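Local coordinates for protein ulvan Lyase-PL25 (Pseudoalteromonas sp. PLSV, PDB 5UAM) that degrades ulvan, the sulfated cell-wall polysaccharide of green seaweeds, as a polysaccharide lyase of family PL25 with a beta-propeller fold, at residues S308-N322 / S361-Y375. Numbering follows the deposited sequence. Where two conformers were deposited one is given.
Sequences STHLDAQGQPHIAIN and SRGDFMVTDPENIRY
The ring of Phe365 takes the edge of His310 on one face in a T-shaped stack, centroids 4.8 Å apart and planes at 81°, while the carbonyl oxygens of Ser308 and His318 lie at its rim, where the ring hydrogens are slightly positive. With CG between the backbone N and carbonyl carbon (chi1 67°), this flat, apolar side chain slips between the two hairpins. His318 receives Val367 CG2 over one face, a CH-pi contact 3.8 Å from the ring centroid; at its edge lie Pro370 O and Asp312 OD2. The Tyr375 ring meets Ala320 CB edge-on, a small methyl that lets the phenol come close; its hydroxyl bonds to His339.

Two short carboxylates organise the polar ends. Asp364 OD1 accepts His310 NE2 at 2.8 Å on its syn side and Ser308 OG at 2.9 Å from above the carboxylate plane. Asp312 makes an Asx turn, its OD1 taking Gln314 N and Gln316 N from opposite faces; OD2 accepts His318 NE2 at 2.9 Å and Gln316 NE2, and Pro370 packs its compact ring against that oxygen. Nearby, Ala313 N donates to Thr368 O at 2.9 Å, and water 1 bridges Ser308 OG and Gly363 O.

Strands 303-311 and 362-367 each begin a four-stranded antiparallel sheet, so the contact joins the first hairpins of successive blades, face against face, as in a beta-propeller.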
loop_
_atom_site.group_PDB
_atom_site.type_symbol
_atom_site.label_atom_id
_atom_site.label_comp_id
_atom_site.label_asym_id
_atom_site.label_seq_id
_atom_site.Cartn_x
_atom_site.Cartn_y
_atom_site.Cartn_z
ATOM N N SER A 308 -5.487 -5.537 -0.933
ATOM C CA SER A 308 -4.577 -5.828 -2.032
ATOM C C SER A 308 -5.193 -6.933 -2.873
ATOM O O SER A 308 -6.226 -7.507 -2.527
ATOM C CB SER A 308 -3.220 -6.276 -1.501
ATOM O OG SER A 308 -3.433 -7.419 -0.665
ATOM N N THR A 309 -4.547 -7.232 -3.995
ATOM C CA THR A 309 -5.043 -8.260 -4.905
ATOM C C THR A 309 -3.874 -9.014 -5.524
ATOM O O THR A 309 -2.827 -8.438 -5.808
ATOM C CB THR A 309 -5.977 -7.643 -5.976
ATOM O OG1 THR A 309 -6.460 -8.656 -6.863
ATOM C CG2 THR A 309 -5.278 -6.592 -6.799
ATOM N N HIS A 310 -4.085 -10.315 -5.742
ATOM C CA HIS A 310 -3.090 -11.199 -6.335
ATOM C C HIS A 310 -3.805 -12.281 -7.123
ATOM O O HIS A 310 -4.922 -12.695 -6.772
ATOM C CB HIS A 310 -2.242 -11.903 -5.252
ATOM C CG HIS A 310 -1.556 -10.966 -4.320
ATOM N ND1 HIS A 310 -0.453 -10.235 -4.697
ATOM C CD2 HIS A 310 -1.816 -10.642 -3.034
ATOM C CE1 HIS A 310 -0.067 -9.486 -3.671
ATOM N NE2 HIS A 310 -0.870 -9.726 -2.653
ATOM N N LEU A 311 -3.156 -12.748 -8.192
ATOM C CA LEU A 311 -3.718 -13.823 -8.999
ATOM C C LEU A 311 -3.254 -15.185 -8.513
ATOM O O LEU A 311 -2.096 -15.358 -8.126
ATOM C CB LEU A 311 -3.284 -13.691 -10.453
ATOM C CG LEU A 311 -3.647 -12.385 -11.148
ATOM C CD1 LEU A 311 -3.254 -12.435 -12.608
ATOM C CD2 LEU A 311 -5.132 -12.073 -11.024
ATOM N N ASP A 312 -4.160 -16.166 -8.577
ATOM C CA ASP A 312 -3.790 -17.544 -8.295
ATOM C C ASP A 312 -3.141 -18.174 -9.531
ATOM O O ASP A 312 -2.964 -17.537 -10.574
ATOM C CB ASP A 312 -4.976 -18.342 -7.729
ATOM C CG ASP A 312 -6.118 -18.553 -8.708
ATOM O OD1 ASP A 312 -5.901 -18.602 -9.932
ATOM O OD2 ASP A 312 -7.262 -18.712 -8.234
ATOM N N ALA A 313 -2.750 -19.442 -9.386
ATOM C CA ALA A 313 -2.008 -20.150 -10.421
ATOM C C ALA A 313 -2.832 -20.365 -11.679
ATOM O O ALA A 313 -2.265 -20.638 -12.747
ATOM C CB ALA A 313 -1.554 -21.502 -9.878
ATOM N N GLN A 314 -4.148 -20.241 -11.587
ATOM C CA GLN A 314 -5.002 -20.305 -12.756
ATOM C C GLN A 314 -5.271 -18.936 -13.359
ATOM O O GLN A 314 -6.039 -18.835 -14.322
ATOM C CB GLN A 314 -6.322 -20.981 -12.405
ATOM C CG GLN A 314 -6.175 -22.438 -12.026
ATOM C CD GLN A 314 -7.504 -23.136 -11.892
ATOM O OE1 GLN A 314 -8.507 -22.706 -12.459
ATOM N NE2 GLN A 314 -7.513 -24.235 -11.168
ATOM N N GLY A 315 -4.636 -17.894 -12.844
ATOM C CA GLY A 315 -4.850 -16.557 -13.351
ATOM C C GLY A 315 -6.049 -15.844 -12.781
ATOM O O GLY A 315 -6.375 -14.749 -13.248
ATOM N N GLN A 316 -6.702 -16.415 -11.778
ATOM C CA GLN A 316 -7.943 -15.849 -11.272
ATOM C C GLN A 316 -7.639 -14.899 -10.120
ATOM O O GLN A 316 -6.806 -15.212 -9.265
ATOM C CB GLN A 316 -8.838 -16.963 -10.748
ATOM C CG GLN A 316 -9.129 -18.055 -11.780
ATOM C CD GLN A 316 -9.888 -19.267 -11.250
ATOM O OE1 GLN A 316 -10.842 -19.730 -11.881
ATOM N NE2 GLN A 316 -9.435 -19.818 -10.143
ATOM N N PRO A 317 -8.281 -13.732 -10.063
ATOM C CA PRO A 317 -7.976 -12.780 -8.991
ATOM C C PRO A 317 -8.597 -13.132 -7.651
ATOM O O PRO A 317 -9.752 -13.553 -7.551
ATOM C CB PRO A 317 -8.550 -11.462 -9.515
ATOM C CG PRO A 317 -9.663 -11.883 -10.393
ATOM C CD PRO A 317 -9.150 -13.125 -11.092
ATOM N N HIS A 318 -7.791 -12.898 -6.622
ATOM C CA HIS A 318 -8.167 -12.902 -5.223
ATOM C C HIS A 318 -7.955 -11.497 -4.679
ATOM O O HIS A 318 -7.040 -10.770 -5.101
ATOM C CB HIS A 318 -7.266 -13.857 -4.459
ATOM C CG HIS A 318 -7.461 -15.288 -4.815
ATOM N ND1 HIS A 318 -7.836 -16.233 -3.887
ATOM C CD2 HIS A 318 -7.338 -15.942 -5.994
ATOM C CE1 HIS A 318 -7.934 -17.408 -4.480
ATOM N NE2 HIS A 318 -7.626 -17.261 -5.757
ATOM N N ILE A 319 -8.799 -11.124 -3.725
ATOM C CA ILE A 319 -8.829 -9.768 -3.189
ATOM C C ILE A 319 -8.927 -9.831 -1.672
ATOM O O ILE A 319 -9.754 -10.570 -1.124
ATOM C CB ILE A 319 -10.032 -8.995 -3.751
ATOM C CG1 ILE A 319 -9.916 -8.845 -5.277
ATOM C CG2 ILE A 319 -10.159 -7.623 -3.099
ATOM C CD1 ILE A 319 -11.142 -8.234 -5.926
ATOM N N ALA A 320 -8.096 -9.029 -1.000
ATOM C CA ALA A 320 -8.257 -8.743 0.418
ATOM C C ALA A 320 -8.951 -7.401 0.544
ATOM O O ALA A 320 -8.499 -6.407 -0.038
ATOM C CB ALA A 320 -6.900 -8.681 1.111
ATOM N N ILE A 321 -10.052 -7.370 1.282
ATOM C CA ILE A 321 -10.807 -6.147 1.510
ATOM C C ILE A 321 -11.105 -6.062 2.998
ATOM O O ILE A 321 -11.609 -7.022 3.586
ATOM C CB ILE A 321 -12.101 -6.110 0.668
ATOM C CG1 ILE A 321 -12.899 -4.825 0.892
ATOM C CG2 ILE A 321 -12.958 -7.350 0.905
ATOM C CD1 ILE A 321 -12.147 -3.560 0.487
ATOM N N ASN A 322 -10.806 -4.922 3.617
ATOM C CA ASN A 322 -11.187 -4.764 5.011
ATOM C C ASN A 322 -12.540 -4.091 5.090
ATOM O O ASN A 322 -12.827 -3.176 4.318
ATOM C CB ASN A 322 -10.150 -3.940 5.773
ATOM C CG ASN A 322 -8.769 -4.539 5.671
ATOM O OD1 ASN A 322 -8.471 -5.537 6.329
ATOM N ND2 ASN A 322 -7.940 -3.968 4.824
ATOM N N SER A 361 -8.036 -5.669 11.947
ATOM C CA SER A 361 -7.052 -6.581 11.384
ATOM C C SER A 361 -6.664 -6.101 9.997
ATOM O O SER A 361 -7.471 -5.507 9.287
ATOM C CB SER A 361 -7.516 -8.034 11.320
ATOM O OG SER A 361 -8.687 -8.134 10.517
ATOM N N ARG A 362 -5.410 -6.363 9.625
ATOM C CA ARG A 362 -4.868 -6.027 8.317
ATOM C C ARG A 362 -3.955 -7.164 7.889
ATOM O O ARG A 362 -3.384 -7.853 8.731
ATOM C CB ARG A 362 -4.040 -4.729 8.361
ATOM C CG ARG A 362 -4.836 -3.492 8.714
ATOM C CD ARG A 362 -5.815 -3.103 7.617
ATOM N NE ARG A 362 -6.473 -1.853 7.964
ATOM C CZ ARG A 362 -7.654 -1.755 8.572
ATOM N NH1 ARG A 362 -8.331 -2.842 8.921
ATOM N NH2 ARG A 362 -8.145 -0.562 8.855
ATOM N N GLY A 363 -3.772 -7.356 6.593
ATOM C CA GLY A 363 -2.851 -8.396 6.178
ATOM C C GLY A 363 -2.744 -8.449 4.673
ATOM O O GLY A 363 -3.653 -8.036 3.961
ATOM N N ASP A 364 -1.624 -8.972 4.210
ATOM C CA ASP A 364 -1.440 -9.324 2.804
ATOM C C ASP A 364 -1.420 -10.842 2.710
ATOM O O ASP A 364 -1.274 -11.556 3.714
ATOM C CB ASP A 364 -0.143 -8.709 2.260
ATOM C CG ASP A 364 -0.079 -8.617 0.736
ATOM O OD1 ASP A 364 -1.084 -8.896 0.033
ATOM O OD2 ASP A 364 0.998 -8.218 0.236
ATOM N N PHE A 365 -1.591 -11.366 1.496
ATOM C CA PHE A 365 -1.732 -12.801 1.340
ATOM C C PHE A 365 -0.969 -13.278 0.120
ATOM O O PHE A 365 -0.614 -12.508 -0.774
ATOM C CB PHE A 365 -3.208 -13.228 1.216
ATOM C CG PHE A 365 -3.872 -12.737 -0.051
ATOM C CD1 PHE A 365 -4.428 -11.475 -0.126
ATOM C CD2 PHE A 365 -3.919 -13.550 -1.176
ATOM C CE1 PHE A 365 -5.032 -11.052 -1.321
ATOM C CE2 PHE A 365 -4.504 -13.121 -2.337
ATOM C CZ PHE A 365 -5.063 -11.890 -2.405
ATOM N N MET A 366 -0.712 -14.575 0.114
ATOM C CA MET A 366 -0.161 -15.305 -1.016
ATOM C C MET A 366 -1.140 -16.409 -1.380
ATOM O O MET A 366 -1.762 -17.002 -0.496
ATOM C CB MET A 366 1.172 -15.934 -0.629
ATOM C CG MET A 366 2.237 -14.920 -0.250
ATOM S SD MET A 366 3.806 -15.684 0.147
ATOM C CE MET A 366 3.294 -16.977 1.271
ATOM N N VAL A 367 -1.258 -16.694 -2.661
ATOM C CA VAL A 367 -2.167 -17.721 -3.142
ATOM C C VAL A 367 -1.451 -18.526 -4.211
ATOM O O VAL A 367 -0.710 -17.973 -5.032
ATOM C CB VAL A 367 -3.479 -17.104 -3.666
ATOM C CG1 VAL A 367 -3.205 -16.012 -4.697
ATOM C CG2 VAL A 367 -4.383 -18.175 -4.220
ATOM N N THR A 368 -1.647 -19.846 -4.180
ATOM C CA THR A 368 -1.063 -20.744 -5.162
ATOM C C THR A 368 -2.222 -21.355 -5.932
ATOM O O THR A 368 -2.798 -20.693 -6.803
ATOM C CB THR A 368 -0.146 -21.759 -4.470
ATOM O OG1 THR A 368 -0.897 -22.476 -3.481
ATOM C CG2 THR A 368 1.021 -21.050 -3.788
ATOM N N ASP A 369 -2.588 -22.606 -5.663
ATOM C CA ASP A 369 -3.849 -23.130 -6.161
ATOM C C ASP A 369 -4.978 -22.231 -5.667
ATOM O O ASP A 369 -4.856 -21.608 -4.611
ATOM C CB ASP A 369 -4.106 -24.535 -5.611
ATOM C CG ASP A 369 -2.922 -25.453 -5.779
ATOM O OD1 ASP A 369 -2.654 -25.865 -6.928
ATOM O OD2 ASP A 369 -2.253 -25.743 -4.760
ATOM N N PRO A 370 -6.095 -22.178 -6.393
ATOM C CA PRO A 370 -7.209 -21.303 -5.976
ATOM C C PRO A 370 -7.712 -21.567 -4.570
ATOM O O PRO A 370 -8.270 -20.654 -3.943
ATOM C CB PRO A 370 -8.289 -21.600 -7.015
ATOM C CG PRO A 370 -7.531 -22.040 -8.225
ATOM C CD PRO A 370 -6.359 -22.805 -7.703
ATOM N N GLU A 371 -7.556 -22.785 -4.064
ATOM C CA GLU A 371 -8.074 -23.120 -2.748
ATOM C C GLU A 371 -7.109 -22.783 -1.622
ATOM O O GLU A 371 -7.543 -22.731 -0.464
ATOM C CB GLU A 371 -8.378 -24.620 -2.665
ATOM C CG GLU A 371 -9.465 -25.099 -3.633
ATOM C CD GLU A 371 -8.979 -25.238 -5.078
ATOM O OE1 GLU A 371 -9.832 -25.183 -5.991
ATOM O OE2 GLU A 371 -7.756 -25.402 -5.305
ATOM N N ASN A 372 -5.835 -22.527 -1.930
ATOM C CA ASN A 372 -4.762 -22.448 -0.939
ATOM C C ASN A 372 -4.322 -20.994 -0.816
ATOM O O ASN A 372 -3.633 -20.462 -1.698
ATOM C CB ASN A 372 -3.592 -23.336 -1.365
ATOM C CG ASN A 372 -2.431 -23.307 -0.375
ATOM O OD1 ASN A 372 -2.197 -22.307 0.305
ATOM N ND2 ASN A 372 -1.689 -24.409 -0.305
ATOM N N ILE A 373 -4.726 -20.348 0.279
ATOM C CA ILE A 373 -4.423 -18.947 0.537
ATOM C C ILE A 373 -3.815 -18.814 1.926
ATOM O O ILE A 373 -4.316 -19.408 2.882
ATOM C CB ILE A 373 -5.724 -18.132 0.464
ATOM C CG1 ILE A 373 -6.405 -18.318 -0.898
ATOM C CG2 ILE A 373 -5.460 -16.669 0.757
ATOM C CD1 ILE A 373 -7.884 -18.552 -0.782
ATOM N N ARG A 374 -2.739 -18.036 2.036
ATOM C CA ARG A 374 -2.079 -17.771 3.313
ATOM C C ARG A 374 -1.997 -16.270 3.508
ATOM O O ARG A 374 -1.467 -15.566 2.644
ATOM C CB ARG A 374 -0.629 -18.268 3.325
ATOM C CG ARG A 374 -0.383 -19.743 3.350
ATOM C CD ARG A 374 1.122 -19.967 3.182
ATOM N NE ARG A 374 1.858 -19.854 4.432
ATOM C CZ ARG A 374 3.134 -19.474 4.538
ATOM N NH1 ARG A 374 3.839 -19.115 3.474
ATOM N NH2 ARG A 374 3.702 -19.440 5.723
ATOM N N TYR A 375 -2.497 -15.779 4.635
ATOM C CA TYR A 375 -2.319 -14.388 5.023
ATOM C C TYR A 375 -1.247 -14.295 6.089
ATOM O O TYR A 375 -1.174 -15.144 6.983
ATOM C CB TYR A 375 -3.591 -13.818 5.650
ATOM C CG TYR A 375 -4.598 -13.272 4.668
ATOM C CD1 TYR A 375 -5.466 -14.116 4.000
ATOM C CD2 TYR A 375 -4.670 -11.916 4.403
ATOM C CE1 TYR A 375 -6.379 -13.618 3.091
ATOM C CE2 TYR A 375 -5.584 -11.399 3.510
ATOM C CZ TYR A 375 -6.436 -12.253 2.846
ATOM O OH TYR A 375 -7.346 -11.726 1.946
HETATM O O HOH W 1 -4.244 -6.369 1.949
HETATM O O HOH W 2 -0.174 -17.649 -7.703
HETATM O O HOH W 3 -5.239 -5.361 4.655
#